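Local coordinates for glutathione S-transferase (Bombyx mori, PDB 5ZFG), which probably conjugates glutathione to electrophilic compounds and metabolises the insecticide diazinon in the silkworm, at residues Y6-G11 against K52-L57; V17-V22 against K199-A204. All coordinates share one frame; numbering follows the deposited sequence.

How the contacts relate
Contacts 1 and 2 lie about 13 Å apart, centre to centre, and their segments alternate along the chain, 6-11 and 17-22 coming first, then 52-57 and finally 199-204. Strand 3-7 supplies one side of contact 1 and leads through a turn into helix 12-23, which supplies one side of contact 2. Contact 1 stays within the thioredoxin-like domain, pairing that strand with the start of strand 56-59. Contact 2 joins this domain to helix 195-208, near the end of the modelled chain. The two also touch, since CB of Ala204 packs against Ser9 and Asp10, and Pro55 approaches Val17. The turn after strand 3-7 thus lies where the sheet, helix 12-23 and the C-terminal helical domain meet.

Contact 1: Y6-G11 against K52-L57; sequences YAVSDG and KEIPVL
The backbone N of Tyr6 donates to O of Val56 at 2.9 Å. The return bond, from Val56 N to Tyr6 O, measures 3.1 Å. Together they make Tyr6 and Val56 an antiparallel hydrogen-bonded pair, and their side chains lie side by side on the same face of the sheet. CB of Tyr6 meets CG1 of Val56 at 3.6 Å, while the ring turns an edge to Val56 O, with CD2 3.6 Å from that oxygen. Just before this strand, the peptide bond leading into Pro55 is cis, as is characteristic of the thioredoxin fold; in glutathione transferases this loop borders the glutathione site, and probably does so here. The proline packs against Tyr6 O, its CB 3.1 Å away, and also touches Pro13 and Ser14 of helix 12-23. Beyond the paired strands, Ile54 takes over the apolar contact: its CG2, anti to its own backbone N, reaches CA of Ala7 at 3.5 Å and lies 4.1 Å from CB of Val8. Tyr45 of helix 43-48 touches the side chains of both Ile54 and Val56.

Contact 2: V17-V22 against K199-A204; sequences VRQALV and KISESA. With EDO (1,2-ethanediol), chain G.
Ile200 provides most of the apolar contact, extending its side chain between Arg18, Gln19 and Val22 of the facing helix. Its CD1 lies 3.9 Å from CG of Gln19 and 4.1 Å from CG2 of Val22; the Ile200 side chain runs alongside those of Gln19 and Val22, pointing the opposite way. The CG2 branch instead covers one face of the Arg18 guanidinium, 3.7 Å from CZ and nearer the border of the group than its centre. A bend at chi3 (50°) turns the arginine tip over this methyl.

The same guanidinium has polar partners too. At its edge, NE of Arg18 donates to O1 of a 1,2-ethanediol, probably from the crystallisation liquor, at 3.0 Å; NH1 donates to a water that in turn gives a 2.6 Å bond to the carbonyl O of Ile200. On the buried side, Gln19 extends beyond CG to bring NE2 within 2.9 Å of Ser201 OG. Its amide is held at both ends, NE2 by Leu197 O and OE1 by Asn165 ND2, while Ser201 OG is bonded to Asn165 OD1.

Segments 17-22 and 199-204 run nearly antiparallel (155° between their directions), their axes approaching to 10.3 Å. They join the thioredoxin-like N-terminal domain to the all-helical C-terminal domain, the two-domain arrangement of glutathione transferases. Helix 160-172 packs against both, through Phe161 on Gln19 and Ile164 on Ser201, while Val17 and Leu21 turn to helix 67-78 and strand 3-7.

Contact 1: Y6-G11 against K52-L57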
loop_
_atom_site.group_PDB
_atom_site.type_symbol
_atom_site.label_atom_id
_atom_site.label_comp_id
_atom_site.label_asym_id
_atom_site.label_seq_id
_atom_site.Cartn_x
_atom_site.Cartn_y
_atom_site.Cartn_z
ATOM N N TYR B 6 -11.739 5.847 -14.328
ATOM C CA TYR B 6 -11.723 7.286 -14.090
ATOM C C TYR B 6 -10.308 7.700 -13.700
ATOM O O TYR B 6 -9.793 7.258 -12.669
ATOM C CB TYR B 6 -12.738 7.652 -13.007
ATOM C CG TYR B 6 -14.157 7.343 -13.447
ATOM C CD1 TYR B 6 -14.970 8.341 -13.965
ATOM C CD2 TYR B 6 -14.665 6.045 -13.391
ATOM C CE1 TYR B 6 -16.259 8.065 -14.388
ATOM C CE2 TYR B 6 -15.963 5.754 -13.815
ATOM C CZ TYR B 6 -16.754 6.774 -14.309
ATOM O OH TYR B 6 -18.043 6.506 -14.745
ATOM N N ALA B 7 -9.674 8.523 -14.535
ATOM C CA ALA B 7 -8.240 8.780 -14.442
ATOM C C ALA B 7 -7.964 10.250 -14.735
ATOM O O ALA B 7 -8.837 10.971 -15.223
ATOM C CB ALA B 7 -7.461 7.891 -15.428
ATOM N N VAL B 8 -6.730 10.696 -14.451
ATOM C CA VAL B 8 -6.281 12.038 -14.803
ATOM C C VAL B 8 -5.007 11.923 -15.635
ATOM O O VAL B 8 -4.154 11.065 -15.378
ATOM C CB VAL B 8 -6.085 12.920 -13.542
ATOM C CG1 VAL B 8 -4.855 12.503 -12.720
ATOM C CG2 VAL B 8 -6.021 14.389 -13.924
ATOM N N SER B 9 -4.885 12.803 -16.633
ATOM C CA SER B 9 -3.880 12.683 -17.686
ATOM C C SER B 9 -2.446 12.843 -17.206
ATOM O O SER B 9 -1.528 12.389 -17.900
ATOM C CB SER B 9 -4.158 13.731 -18.766
ATOM O OG SER B 9 -4.009 15.033 -18.217
ATOM N N ASP B 10 -2.218 13.478 -16.058
ATOM C CA ASP B 10 -0.867 13.732 -15.585
ATOM C C ASP B 10 -0.572 13.043 -14.253
ATOM O O ASP B 10 0.393 13.408 -13.574
ATOM C CB ASP B 10 -0.624 15.240 -15.478
ATOM C CG ASP B 10 -1.601 15.938 -14.536
ATOM O OD1 ASP B 10 -2.528 15.285 -13.991
ATOM O OD2 ASP B 10 -1.437 17.161 -14.341
ATOM N N GLY B 11 -1.371 12.052 -13.867
ATOM C CA GLY B 11 -1.240 11.449 -12.556
ATOM C C GLY B 11 -0.628 10.066 -12.596
ATOM O O GLY B 11 -1.189 9.137 -13.176
ATOM N N LYS B 52 -12.377 10.258 -2.690
ATOM C CA LYS B 52 -12.293 11.451 -3.540
ATOM C C LYS B 52 -10.935 11.577 -4.219
ATOM O O LYS B 52 -10.423 12.686 -4.408
ATOM C CB LYS B 52 -12.578 12.730 -2.748
ATOM C CG LYS B 52 -13.804 12.697 -1.872
ATOM C CD LYS B 52 -14.087 14.128 -1.366
ATOM C CE LYS B 52 -15.511 14.296 -0.883
ATOM N NZ LYS B 52 -16.512 14.030 -1.950
ATOM N N GLU B 53 -10.333 10.453 -4.583
ATOM C CA GLU B 53 -9.041 10.476 -5.234
ATOM C C GLU B 53 -9.157 9.770 -6.576
ATOM O O GLU B 53 -10.106 9.032 -6.833
ATOM C CB GLU B 53 -7.960 9.820 -4.364
ATOM C CG GLU B 53 -7.762 10.545 -3.027
ATOM C CD GLU B 53 -7.010 9.706 -1.999
ATOM O OE1 GLU B 53 -6.905 8.467 -2.174
ATOM O OE2 GLU B 53 -6.528 10.293 -1.004
ATOM N N ILE B 54 -8.152 10.003 -7.411
ATOM C CA ILE B 54 -8.093 9.457 -8.769
ATOM C C ILE B 54 -6.882 8.532 -8.836
ATOM O O ILE B 54 -5.798 8.940 -8.396
ATOM C CB ILE B 54 -7.978 10.610 -9.781
ATOM C CG1 ILE B 54 -8.991 11.719 -9.460
ATOM C CG2 ILE B 54 -8.084 10.134 -11.209
ATOM C CD1 ILE B 54 -8.662 13.042 -10.116
ATOM N N PRO B 55 -6.964 7.330 -9.447
ATOM C CA PRO B 55 -8.091 6.792 -10.212
ATOM C C PRO B 55 -9.127 5.983 -9.427
ATOM O O PRO B 55 -8.923 5.636 -8.259
ATOM C CB PRO B 55 -7.388 5.890 -11.230
ATOM C CG PRO B 55 -6.250 5.308 -10.446
ATOM C CD PRO B 55 -5.762 6.480 -9.601
ATOM N N VAL B 56 -10.230 5.643 -10.100
ATOM C CA VAL B 56 -11.172 4.642 -9.599
ATOM C C VAL B 56 -11.647 3.812 -10.785
ATOM O O VAL B 56 -11.815 4.332 -11.890
ATOM C CB VAL B 56 -12.348 5.284 -8.818
ATOM C CG1 VAL B 56 -13.195 6.227 -9.696
ATOM C CG2 VAL B 56 -13.217 4.214 -8.155
ATOM N N LEU B 57 -11.794 2.509 -10.562
ATOM C CA LEU B 57 -12.257 1.561 -11.574
ATOM C C LEU B 57 -13.713 1.211 -11.331
ATOM O O LEU B 57 -14.128 1.002 -10.189
ATOM C CB LEU B 57 -11.403 0.290 -11.529
ATOM C CG LEU B 57 -11.593 -0.760 -12.623
ATOM C CD1 LEU B 57 -10.891 -0.343 -13.908
ATOM C CD2 LEU B 57 -11.077 -2.120 -12.133
#

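Contact 2: V17-V22 against K199-A204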
loop_
_atom_site.group_PDB
_atom_site.type_symbol
_atom_site.label_atom_id
_atom_site.label_comp_id
_atom_site.label_asym_id
_atom_site.label_seq_id
_atom_site.Cartn_x
_atom_site.Cartn_y
_atom_site.Cartn_z
ATOM N N VAL B 17 -2.161 2.271 -13.925
ATOM C CA VAL B 17 -3.292 1.390 -14.184
ATOM C C VAL B 17 -3.521 1.270 -15.689
ATOM O O VAL B 17 -3.775 0.178 -16.206
ATOM C CB VAL B 17 -4.557 1.871 -13.452
ATOM C CG1 VAL B 17 -5.778 1.036 -13.869
ATOM C CG2 VAL B 17 -4.388 1.782 -11.911
ATOM N N ARG B 18 -3.370 2.372 -16.422
ATOM C CA ARG B 18 -3.564 2.286 -17.871
ATOM C C ARG B 18 -2.520 1.385 -18.520
ATOM O O ARG B 18 -2.856 0.578 -19.393
ATOM C CB ARG B 18 -3.556 3.687 -18.486
ATOM C CG ARG B 18 -4.816 4.479 -18.125
ATOM C CD ARG B 18 -4.721 5.956 -18.516
ATOM N NE ARG B 18 -4.295 6.050 -19.905
ATOM C CZ ARG B 18 -3.518 7.005 -20.400
ATOM N NH1 ARG B 18 -3.090 8.000 -19.639
ATOM N NH2 ARG B 18 -3.165 6.957 -21.673
ATOM N N GLN B 19 -1.253 1.510 -18.115
ATOM C CA GLN B 19 -0.202 0.657 -18.662
ATOM C C GLN B 19 -0.496 -0.819 -18.403
ATOM O O GLN B 19 -0.375 -1.651 -19.309
ATOM C CB GLN B 19 1.154 1.056 -18.082
ATOM C CG GLN B 19 1.608 2.434 -18.535
ATOM C CD GLN B 19 2.862 2.839 -17.836
ATOM O OE1 GLN B 19 2.968 2.707 -16.607
ATOM N NE2 GLN B 19 3.834 3.332 -18.595
ATOM N N ALA B 20 -0.930 -1.159 -17.186
ATOM C CA ALA B 20 -1.279 -2.546 -16.898
ATOM C C ALA B 20 -2.434 -3.036 -17.777
ATOM O O ALA B 20 -2.390 -4.153 -18.309
ATOM C CB ALA B 20 -1.633 -2.708 -15.418
ATOM N N LEU B 21 -3.497 -2.230 -17.905
ATOM C CA LEU B 21 -4.629 -2.631 -18.737
ATOM C C LEU B 21 -4.192 -2.844 -20.180
ATOM O O LEU B 21 -4.618 -3.808 -20.827
ATOM C CB LEU B 21 -5.740 -1.585 -18.669
ATOM C CG LEU B 21 -6.549 -1.512 -17.366
ATOM C CD1 LEU B 21 -7.203 -0.137 -17.250
ATOM C CD2 LEU B 21 -7.592 -2.641 -17.289
ATOM N N VAL B 22 -3.323 -1.965 -20.685
ATOM C CA VAL B 22 -2.829 -2.091 -22.055
ATOM C C VAL B 22 -1.929 -3.312 -22.193
ATOM O O VAL B 22 -2.075 -4.102 -23.136
ATOM C CB VAL B 22 -2.116 -0.787 -22.471
ATOM C CG1 VAL B 22 -1.341 -0.958 -23.780
ATOM C CG2 VAL B 22 -3.123 0.349 -22.577
ATOM N N LYS B 199 4.882 5.377 -24.025
ATOM C CA LYS B 199 4.118 6.482 -24.609
ATOM C C LYS B 199 3.097 7.043 -23.632
ATOM O O LYS B 199 2.817 8.245 -23.654
ATOM C CB LYS B 199 3.396 6.025 -25.877
ATOM C CG LYS B 199 4.116 6.346 -27.170
ATOM C CD LYS B 199 3.157 6.237 -28.351
ATOM C CE LYS B 199 3.808 6.700 -29.645
ATOM N NZ LYS B 199 4.570 5.583 -30.268
ATOM N N ILE B 200 2.508 6.183 -22.798
ATOM C CA ILE B 200 1.555 6.633 -21.784
ATOM C C ILE B 200 2.255 7.525 -20.759
ATOM O O ILE B 200 1.755 8.598 -20.401
ATOM C CB ILE B 200 0.878 5.413 -21.123
ATOM C CG1 ILE B 200 0.021 4.658 -22.145
ATOM C CG2 ILE B 200 0.009 5.848 -19.932
ATOM C CD1 ILE B 200 -0.475 3.299 -21.665
ATOM N N SER B 201 3.432 7.102 -20.288
ATOM C CA SER B 201 4.207 7.938 -19.367
ATOM C C SER B 201 4.676 9.221 -20.042
ATOM O O SER B 201 4.667 10.299 -19.433
ATOM C CB SER B 201 5.413 7.162 -18.844
ATOM O OG SER B 201 5.055 5.950 -18.217
ATOM N N GLU B 202 5.091 9.120 -21.306
ATOM C CA GLU B 202 5.682 10.267 -21.984
ATOM C C GLU B 202 4.658 11.371 -22.201
ATOM O O GLU B 202 4.977 12.555 -22.067
ATOM C CB GLU B 202 6.283 9.830 -23.316
ATOM C CG GLU B 202 7.172 10.883 -23.953
ATOM C CD GLU B 202 7.782 10.372 -25.236
ATOM O OE1 GLU B 202 7.019 10.184 -26.209
ATOM O OE2 GLU B 202 9.009 10.124 -25.259
ATOM N N SER B 203 3.424 11.008 -22.536
ATOM C CA SER B 203 2.387 12.020 -22.722
ATOM C C SER B 203 2.161 12.815 -21.441
ATOM O O SER B 203 1.990 14.039 -21.478
ATOM C CB SER B 203 1.093 11.354 -23.188
ATOM O OG SER B 203 0.029 12.281 -23.253
ATOM N N ALA B 204 2.157 12.131 -20.291
ATOM C CA ALA B 204 2.049 12.840 -19.020
ATOM C C ALA B 204 3.298 13.668 -18.742
ATOM O O ALA B 204 3.197 14.792 -18.242
ATOM C CB ALA B 204 1.818 11.852 -17.876
HETATM C C1 EDO G . -4.094 3.879 -22.786
HETATM O O1 EDO G . -5.294 4.470 -22.261
HETATM C C2 EDO G . -3.545 4.646 -23.992
HETATM O O2 EDO G . -2.990 3.727 -24.963
HETATM O O HOH W 1 -0.651 9.262 -20.987
#